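Local atomic coordinates of NUDIX hydrolase (Alicyclobacillus acidocaldarius subsp. acidocaldarius, PDB entry 3QSJ), a protein that probably hydrolyses phosphorus-containing acid anhydrides as a metal-dependent Nudix enzyme, and binds a calcium ion. Residues 35-47 with 193-205. Sequence-based numbering, arbitrary orientation.
With CA (calcium ion), chain B.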
HETATM    1  N   MSE A  35      -0.903 -17.978   8.601  0.63 23.93           N
HETATM    2  CA  MSE A  35      -1.862 -16.942   8.968  0.63 21.73           C
HETATM    3  C   MSE A  35      -3.236 -17.573   9.073  0.63 24.85           C
HETATM    4  O   MSE A  35      -3.540 -18.499   8.310  0.63 23.77           O
HETATM    5  CB  MSE A  35      -1.916 -15.853   7.886  0.63 22.91           C
HETATM    6  CG  MSE A  35      -0.673 -14.968   7.860  0.63 29.41           C
HETATM    7 SE   MSE A  35      -0.322 -14.202   9.623  0.63 38.57          SE
HETATM    8  CE  MSE A  35       1.100 -15.474  10.320  0.63 36.26           C
ATOM      9  N   ARG A  36      -4.067 -17.071   9.989  1.00 21.88           N
ATOM     10  CA  ARG A  36      -5.450 -17.591  10.162  1.00 20.59           C
ATOM     11  C   ARG A  36      -6.396 -17.007   9.125  1.00 24.12           C
ATOM     12  O   ARG A  36      -7.360 -17.672   8.718  1.00 23.53           O
ATOM     13  CB  ARG A  36      -6.006 -17.293  11.553  1.00 21.75           C
ATOM     14  CG  ARG A  36      -5.253 -17.995  12.674  1.00 21.68           C
ATOM     15  CD  ARG A  36      -5.947 -17.702  14.004  1.00 27.65           C
ATOM     16  NE  ARG A  36      -6.152 -16.258  14.179  1.00 29.45           N
ATOM     17  CZ  ARG A  36      -5.202 -15.457  14.658  1.00 38.11           C
ATOM     18  NH1 ARG A  36      -4.064 -15.967  15.115  1.00 30.15           N
ATOM     19  NH2 ARG A  36      -5.412 -14.158  14.753  1.00 32.84           N
ATOM     20  N   PHE A  37      -6.127 -15.781   8.684  1.00 22.05           N
ATOM     21  CA  PHE A  37      -6.990 -15.121   7.720  1.00 20.98           C
ATOM     22  C   PHE A  37      -6.341 -15.049   6.339  1.00 23.23           C
ATOM     23  O   PHE A  37      -5.241 -14.507   6.191  1.00 22.69           O
ATOM     24  CB  PHE A  37      -7.461 -13.744   8.236  1.00 22.97           C
ATOM     25  CG  PHE A  37      -8.399 -12.988   7.308  1.00 22.09           C
ATOM     26  CD1 PHE A  37      -9.688 -13.449   7.070  1.00 23.45           C
ATOM     27  CD2 PHE A  37      -8.021 -11.759   6.769  1.00 24.55           C
ATOM     28  CE1 PHE A  37     -10.568 -12.733   6.260  1.00 24.47           C
ATOM     29  CE2 PHE A  37      -8.894 -11.037   5.956  1.00 24.69           C
ATOM     30  CZ  PHE A  37     -10.154 -11.531   5.684  1.00 22.72           C
ATOM     31  N   LEU A  38      -7.046 -15.589   5.326  1.00 21.41           N
ATOM     32  CA  LEU A  38      -6.557 -15.570   3.950  1.00 20.82           C
ATOM     33  C   LEU A  38      -5.104 -16.047   3.811  1.00 22.53           C
ATOM     34  O   LEU A  38      -4.339 -15.389   3.112  1.00 21.93           O
ATOM     35  CB  LEU A  38      -6.710 -14.195   3.305  1.00 20.46           C
ATOM     36  CG  LEU A  38      -8.136 -13.583   3.358  1.00 26.47           C
ATOM     37  CD1 LEU A  38      -8.136 -12.229   2.645  1.00 27.36           C
ATOM     38  CD2 LEU A  38      -9.190 -14.566   2.842  1.00 25.95           C
ATOM     39  N   PRO A  39      -4.735 -17.226   4.370  1.00 20.37           N
ATOM     40  CA  PRO A  39      -3.357 -17.733   4.134  1.00 19.02           C
ATOM     41  C   PRO A  39      -3.147 -17.971   2.658  1.00 23.14           C
ATOM     42  O   PRO A  39      -4.096 -18.407   1.958  1.00 22.07           O
ATOM     43  CB  PRO A  39      -3.304 -19.060   4.919  1.00 22.17           C
ATOM     44  CG  PRO A  39      -4.726 -19.415   5.158  1.00 27.26           C
ATOM     45  CD  PRO A  39      -5.535 -18.165   5.175  1.00 21.60           C
ATOM     46  N   GLY A  40      -1.944 -17.630   2.187  1.00 21.84           N
ATOM     47  CA  GLY A  40      -1.498 -17.864   0.813  1.00 22.37           C
ATOM     48  C   GLY A  40      -1.988 -16.832  -0.176  1.00 23.77           C
ATOM     49  O   GLY A  40      -1.646 -16.915  -1.349  1.00 22.76           O
ATOM     50  N   PHE A  41      -2.830 -15.924   0.252  1.00 19.68           N
ATOM     51  CA  PHE A  41      -3.341 -14.891  -0.680  1.00 20.14           C
ATOM     52  C   PHE A  41      -2.232 -13.890  -1.070  1.00 21.82           C
ATOM     53  O   PHE A  41      -1.399 -13.519  -0.208  1.00 19.66           O
ATOM     54  CB  PHE A  41      -4.510 -14.099  -0.073  1.00 22.04           C
ATOM     55  CG  PHE A  41      -5.878 -14.706  -0.286  1.00 22.92           C
ATOM     56  CD1 PHE A  41      -6.877 -13.994  -0.938  1.00 25.95           C
ATOM     57  CD2 PHE A  41      -6.154 -16.011   0.125  1.00 24.06           C
ATOM     58  CE1 PHE A  41      -8.153 -14.551  -1.124  1.00 27.44           C
ATOM     59  CE2 PHE A  41      -7.431 -16.576  -0.070  1.00 26.71           C
ATOM     60  CZ  PHE A  41      -8.413 -15.847  -0.711  1.00 25.60           C
ATOM     61  N   VAL A  42      -2.226 -13.468  -2.330  0.54 17.06           N
ATOM     62  CA  VAL A  42      -1.307 -12.424  -2.768  0.54 16.24           C
ATOM     63  C   VAL A  42      -2.093 -11.121  -2.647  0.54 21.14           C
ATOM     64  O   VAL A  42      -3.326 -11.118  -2.787  0.54 21.58           O
ATOM     65  CB  VAL A  42      -0.721 -12.648  -4.188  0.54 18.73           C
ATOM     66  CG1 VAL A  42       0.200 -13.886  -4.212  0.54 16.59           C
ATOM     67  CG2 VAL A  42      -1.824 -12.765  -5.256  0.54 19.84           C
ATOM     68  N   ALA A  43      -1.392 -10.023  -2.338  1.00 20.32           N
ATOM     69  CA  ALA A  43      -1.998  -8.719  -2.198  1.00 19.90           C
ATOM     70  C   ALA A  43      -0.936  -7.623  -2.257  1.00 19.05           C
ATOM     71  O   ALA A  43       0.257  -7.859  -2.445  1.00 19.18           O
ATOM     72  CB  ALA A  43      -2.739  -8.644  -0.847  1.00 22.00           C
ATOM     73  N   PHE A  44      -1.402  -6.416  -2.074  1.00 17.13           N
ATOM     74  CA  PHE A  44      -0.480  -5.308  -1.970  1.00 16.11           C
ATOM     75  C   PHE A  44      -0.369  -4.992  -0.468  1.00 16.04           C
ATOM     76  O   PHE A  44      -1.256  -5.346   0.311  1.00 18.00           O
ATOM     77  CB  PHE A  44      -1.028  -4.072  -2.709  1.00 18.81           C
ATOM     78  CG  PHE A  44      -1.414  -4.361  -4.149  1.00 19.31           C
ATOM     79  CD1 PHE A  44      -0.449  -4.745  -5.087  1.00 18.43           C
ATOM     80  CD2 PHE A  44      -2.745  -4.278  -4.558  1.00 20.73           C
ATOM     81  CE1 PHE A  44      -0.819  -5.075  -6.393  1.00 21.12           C
ATOM     82  CE2 PHE A  44      -3.114  -4.611  -5.864  1.00 22.97           C
ATOM     83  CZ  PHE A  44      -2.158  -5.020  -6.767  1.00 22.02           C
ATOM     84  N   PRO A  45       0.678  -4.278  -0.044  1.00 14.69           N
ATOM     85  CA  PRO A  45       0.787  -3.910   1.375  1.00 16.54           C
ATOM     86  C   PRO A  45      -0.394  -3.067   1.812  1.00 17.96           C
ATOM     87  O   PRO A  45      -0.905  -2.257   1.024  1.00 16.86           O
ATOM     88  CB  PRO A  45       2.107  -3.079   1.425  1.00 18.75           C
ATOM     89  CG  PRO A  45       2.916  -3.608   0.260  1.00 21.12           C
ATOM     90  CD  PRO A  45       1.838  -3.791  -0.831  1.00 15.65           C
ATOM     91  N   GLY A  46      -0.864  -3.283   3.027  1.00 14.97           N
ATOM     92  CA  GLY A  46      -2.026  -2.524   3.500  1.00 15.62           C
ATOM     93  C   GLY A  46      -2.547  -3.023   4.818  1.00 20.06           C
ATOM     94  O   GLY A  46      -1.972  -3.935   5.422  1.00 20.32           O
ATOM     95  N   GLY A  47      -3.625  -2.440   5.287  1.00 15.58           N
ATOM     96  CA  GLY A  47      -4.188  -2.924   6.537  1.00 16.18           C
ATOM     97  C   GLY A  47      -5.144  -1.925   7.125  1.00 17.81           C
ATOM     98  O   GLY A  47      -5.467  -0.902   6.513  1.00 16.65           O
ATOM     99  N   GLU A 193      -3.370 -20.535  -9.764  1.00 38.91           N
ATOM    100  CA  GLU A 193      -2.113 -20.855  -9.086  1.00 36.92           C
ATOM    101  C   GLU A 193      -2.052 -20.169  -7.713  1.00 39.17           C
ATOM    102  O   GLU A 193      -1.616 -20.792  -6.738  1.00 38.27           O
ATOM    103  CB  GLU A 193      -0.910 -20.374  -9.927  1.00 37.78           C
ATOM    104  CG  GLU A 193      -0.957 -20.761 -11.401  1.00 55.09           C
ATOM    105  CD  GLU A 193       0.339 -20.680 -12.184  1.00 74.17           C
ATOM    106  OE1 GLU A 193       0.364 -21.204 -13.322  1.00 72.35           O
ATOM    107  OE2 GLU A 193       1.331 -20.118 -11.664  1.00 63.09           O
ATOM    108  N   LEU A 194      -2.482 -18.902  -7.650  1.00 34.60           N
ATOM    109  CA  LEU A 194      -2.454 -18.072  -6.416  1.00 32.27           C
ATOM    110  C   LEU A 194      -3.805 -17.374  -6.145  1.00 33.47           C
ATOM    111  O   LEU A 194      -4.406 -16.826  -7.071  1.00 33.79           O
ATOM    112  CB  LEU A 194      -1.339 -17.012  -6.482  1.00 32.37           C
ATOM    113  CG  LEU A 194       0.096 -17.505  -6.695  1.00 38.16           C
ATOM    114  CD1 LEU A 194       0.929 -16.435  -7.271  1.00 39.57           C
ATOM    115  CD2 LEU A 194       0.715 -18.045  -5.390  1.00 40.37           C
ATOM    116  N   PRO A 195      -4.286 -17.342  -4.888  1.00 25.60           N
ATOM    117  CA  PRO A 195      -5.562 -16.675  -4.631  1.00 25.91           C
ATOM    118  C   PRO A 195      -5.366 -15.175  -4.420  1.00 27.05           C
ATOM    119  O   PRO A 195      -4.328 -14.737  -3.906  1.00 25.57           O
ATOM    120  CB  PRO A 195      -6.070 -17.343  -3.353  1.00 28.80           C
ATOM    121  CG  PRO A 195      -4.906 -18.108  -2.802  1.00 32.69           C
ATOM    122  CD  PRO A 195      -3.744 -17.973  -3.667  1.00 27.32           C
ATOM    123  N   ALA A 196      -6.385 -14.386  -4.799  1.00 25.91           N
ATOM    124  CA  ALA A 196      -6.366 -12.929  -4.571  1.00 24.09           C
ATOM    125  C   ALA A 196      -7.811 -12.409  -4.452  1.00 25.49           C
ATOM    126  O   ALA A 196      -8.699 -12.982  -5.069  1.00 25.74           O
ATOM    127  CB  ALA A 196      -5.610 -12.198  -5.694  1.00 25.01           C
ATOM    128  N   VAL A 197      -8.036 -11.334  -3.694  1.00 23.11           N
ATOM    129  CA  VAL A 197      -9.370 -10.720  -3.597  1.00 24.48           C
ATOM    130  C   VAL A 197      -9.678  -9.946  -4.885  1.00 27.81           C
ATOM    131  O   VAL A 197      -8.751  -9.561  -5.587  1.00 27.67           O
ATOM    132  CB  VAL A 197      -9.586  -9.909  -2.292  1.00 28.43           C
ATOM    133  CG1 VAL A 197      -9.350 -10.790  -1.075  1.00 29.66           C
ATOM    134  CG2 VAL A 197      -8.682  -8.662  -2.242  1.00 26.68           C
ATOM    135  N   ARG A 198     -10.964  -9.786  -5.230  1.00 26.78           N
ATOM    136  CA  ARG A 198     -11.376  -9.084  -6.457  1.00 27.24           C
ATOM    137  C   ARG A 198     -10.698  -7.725  -6.706  1.00 30.15           C
ATOM    138  O   ARG A 198     -10.188  -7.521  -7.811  1.00 28.47           O
ATOM    139  CB  ARG A 198     -12.903  -9.035  -6.579  1.00 28.71           C
ATOM    140  CG  ARG A 198     -13.499 -10.425  -6.914  1.00 44.71           C
ATOM    141  CD  ARG A 198     -14.948 -10.310  -7.334  1.00 54.79           C
ATOM    142  NE  ARG A 198     -15.769  -9.814  -6.230  1.00 63.41           N
ATOM    143  CZ  ARG A 198     -16.737  -8.913  -6.352  1.00 70.19           C
ATOM    144  NH1 ARG A 198     -17.418  -8.517  -5.286  1.00 50.08           N
ATOM    145  NH2 ARG A 198     -17.030  -8.399  -7.542  1.00 53.85           N
ATOM    146  N   PRO A 199     -10.600  -6.810  -5.701  1.00 27.68           N
ATOM    147  CA  PRO A 199      -9.910  -5.531  -5.931  1.00 26.96           C
ATOM    148  C   PRO A 199      -8.459  -5.677  -6.397  1.00 27.62           C
ATOM    149  O   PRO A 199      -7.999  -4.913  -7.270  1.00 24.63           O
ATOM    150  CB  PRO A 199      -9.978  -4.873  -4.547  1.00 28.89           C
ATOM    151  CG  PRO A 199     -11.175  -5.428  -3.924  1.00 33.82           C
ATOM    152  CD  PRO A 199     -11.177  -6.858  -4.334  1.00 29.99           C
ATOM    153  N   THR A 200      -7.752  -6.705  -5.869  1.00 23.38           N
ATOM    154  CA  THR A 200      -6.358  -6.976  -6.286  1.00 20.49           C
ATOM    155  C   THR A 200      -6.269  -7.260  -7.775  1.00 23.51           C
ATOM    156  O   THR A 200      -5.427  -6.681  -8.463  1.00 22.00           O
ATOM    157  CB  THR A 200      -5.756  -8.125  -5.436  1.00 25.55           C
ATOM    158  OG1 THR A 200      -5.729  -7.696  -4.098  1.00 23.17           O
ATOM    159  CG2 THR A 200      -4.320  -8.490  -5.865  1.00 28.41           C
ATOM    160  N   ILE A 201      -7.154  -8.135  -8.270  1.00 23.36           N
ATOM    161  CA  ILE A 201      -7.202  -8.506  -9.677  1.00 23.23           C
ATOM    162  C   ILE A 201      -7.503  -7.235 -10.516  1.00 25.62           C
ATOM    163  O   ILE A 201      -6.859  -6.986 -11.529  1.00 25.09           O
ATOM    164  CB  ILE A 201      -8.239  -9.629  -9.901  1.00 27.19           C
ATOM    165  CG1 ILE A 201      -7.867 -10.871  -9.061  1.00 28.51           C
ATOM    166  CG2 ILE A 201      -8.387  -9.971 -11.384  1.00 30.41           C
ATOM    167  CD1 ILE A 201      -8.993 -12.056  -9.035  1.00 28.19           C
ATOM    168  N   ALA A 202      -8.490  -6.455 -10.082  1.00 24.75           N
ATOM    169  CA  ALA A 202      -8.934  -5.277 -10.834  1.00 25.84           C
ATOM    170  C   ALA A 202      -7.792  -4.233 -10.903  1.00 23.49           C
ATOM    171  O   ALA A 202      -7.587  -3.636 -11.962  1.00 24.58           O
ATOM    172  CB  ALA A 202     -10.214  -4.723 -10.216  1.00 27.60           C
ATOM    173  N   VAL A 203      -6.944  -4.129  -9.856  1.00 18.43           N
ATOM    174  CA  VAL A 203      -5.780  -3.223  -9.941  1.00 19.55           C
ATOM    175  C   VAL A 203      -4.773  -3.757 -10.951  1.00 23.03           C
ATOM    176  O   VAL A 203      -4.278  -2.998 -11.779  1.00 23.00           O
ATOM    177  CB  VAL A 203      -5.082  -3.009  -8.565  1.00 19.97           C
ATOM    178  CG1 VAL A 203      -3.729  -2.246  -8.715  1.00 19.59           C
ATOM    179  CG2 VAL A 203      -6.015  -2.263  -7.595  1.00 20.35           C
ATOM    180  N   LEU A 204      -4.467  -5.067 -10.897  1.00 22.68           N
ATOM    181  CA  LEU A 204      -3.518  -5.666 -11.850  1.00 23.46           C
ATOM    182  C   LEU A 204      -3.950  -5.506 -13.295  1.00 26.67           C
ATOM    183  O   LEU A 204      -3.136  -5.119 -14.131  1.00 27.26           O
ATOM    184  CB  LEU A 204      -3.248  -7.117 -11.512  1.00 23.28           C
ATOM    185  CG  LEU A 204      -2.654  -7.362 -10.132  1.00 22.83           C
ATOM    186  CD1 LEU A 204      -2.806  -8.832  -9.795  1.00 23.67           C
ATOM    187  CD2 LEU A 204      -1.149  -6.896 -10.040  1.00 22.97           C
ATOM    188  N   LYS A 205      -5.242  -5.704 -13.586  1.00 25.01           N
ATOM    189  CA  LYS A 205      -5.756  -5.514 -14.949  1.00 25.75           C
ATOM    190  C   LYS A 205      -5.600  -4.044 -15.376  1.00 26.45           C
ATOM    191  O   LYS A 205      -5.252  -3.786 -16.545  1.00 25.99           O
ATOM    192  CB  LYS A 205      -7.245  -5.891 -15.057  1.00 29.44           C
ATOM    193  CG  LYS A 205      -7.559  -7.355 -14.901  1.00 28.56           C
ATOM    194  CD  LYS A 205      -9.087  -7.560 -15.005  1.00 37.63           C
ATOM    195  CE  LYS A 205      -9.480  -9.007 -14.844  1.00 53.20           C
ATOM    196  NZ  LYS A 205     -10.877  -9.148 -14.366  1.00 60.65           N
TER
HETATM  197 CA    CA B 230      -0.524  -5.000   6.894  1.00 19.08          CA
HETATM  198  O   HOH W   1      -5.592 -10.002  -2.561  1.00 20.94           O
HETATM  199  O   HOH W   2      -4.109  -5.704  -1.808  1.00 38.29           O
HETATM  200  O   HOH W   3      -2.020  -5.509   8.603  1.00 28.03           O
HETATM  201  O   HOH W   4       1.364  -4.608   8.458  1.00 25.92           O
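With CG anti to its own carbonyl carbon (chi1 -53°), Phe-44 sends its ring toward helix 198-205, where CE2 meets Val-203 CB at 3.7 Å and Leu-204 CD2 comes up to the ring edge. Val-203 turns CG1 anti to its backbone N (chi1 171°), which lays that methyl against CE2 and CZ of Phe-44, while CG2 of Thr-200 touches CE2 as well. Val-14, Val-26 and Val-28 of the neighbouring strands also touch the Phe-44 ring, so it packs between sheet and helix.

Further back along the chain the partners change. Pro-195 CB sits over the face of the Phe-41 ring, 3.7 Å from its centroid and 13° off the normal, a CH-pi contact; Leu-38 CD2 lies on the opposite face, nearer the rim. CG1 of Val-197 reaches Phe-41 CE1 obliquely at 3.9 Å. A leucine in place of Phe-41 has no flat face to offer, and Pro-195 CB and Leu-38 would probably pack less closely.

In the alpha/beta/alpha sandwich of the Nudix fold, helix 198-209 packs on the central mixed sheet through Phe-44, and the strand 42-48, interrupted at Phe-44 and Pro-45, carries Gly-46, whose O binds the calcium ion at 2.3 Å together with Glu-82 and Glu-86. The direct backbone link to the run before the helix is Val-42 N to Pro-195 O, 2.9 Å and nearly straight. In the conformer modelled here, Val-42 CG2 touches Ala-196 CB, and its CG1 lies across Leu-194 CD1.

One water bridges the two segments: it accepts from the N of Val-197, the N-cap residue, and bonds Thr-200 OG1 at 2.8 Å, while its approach to Val-42 O is doubtfully short. A second water accepts from Phe-44 N and bonds Thr-200 OG1 only weakly, at 3.4 Å.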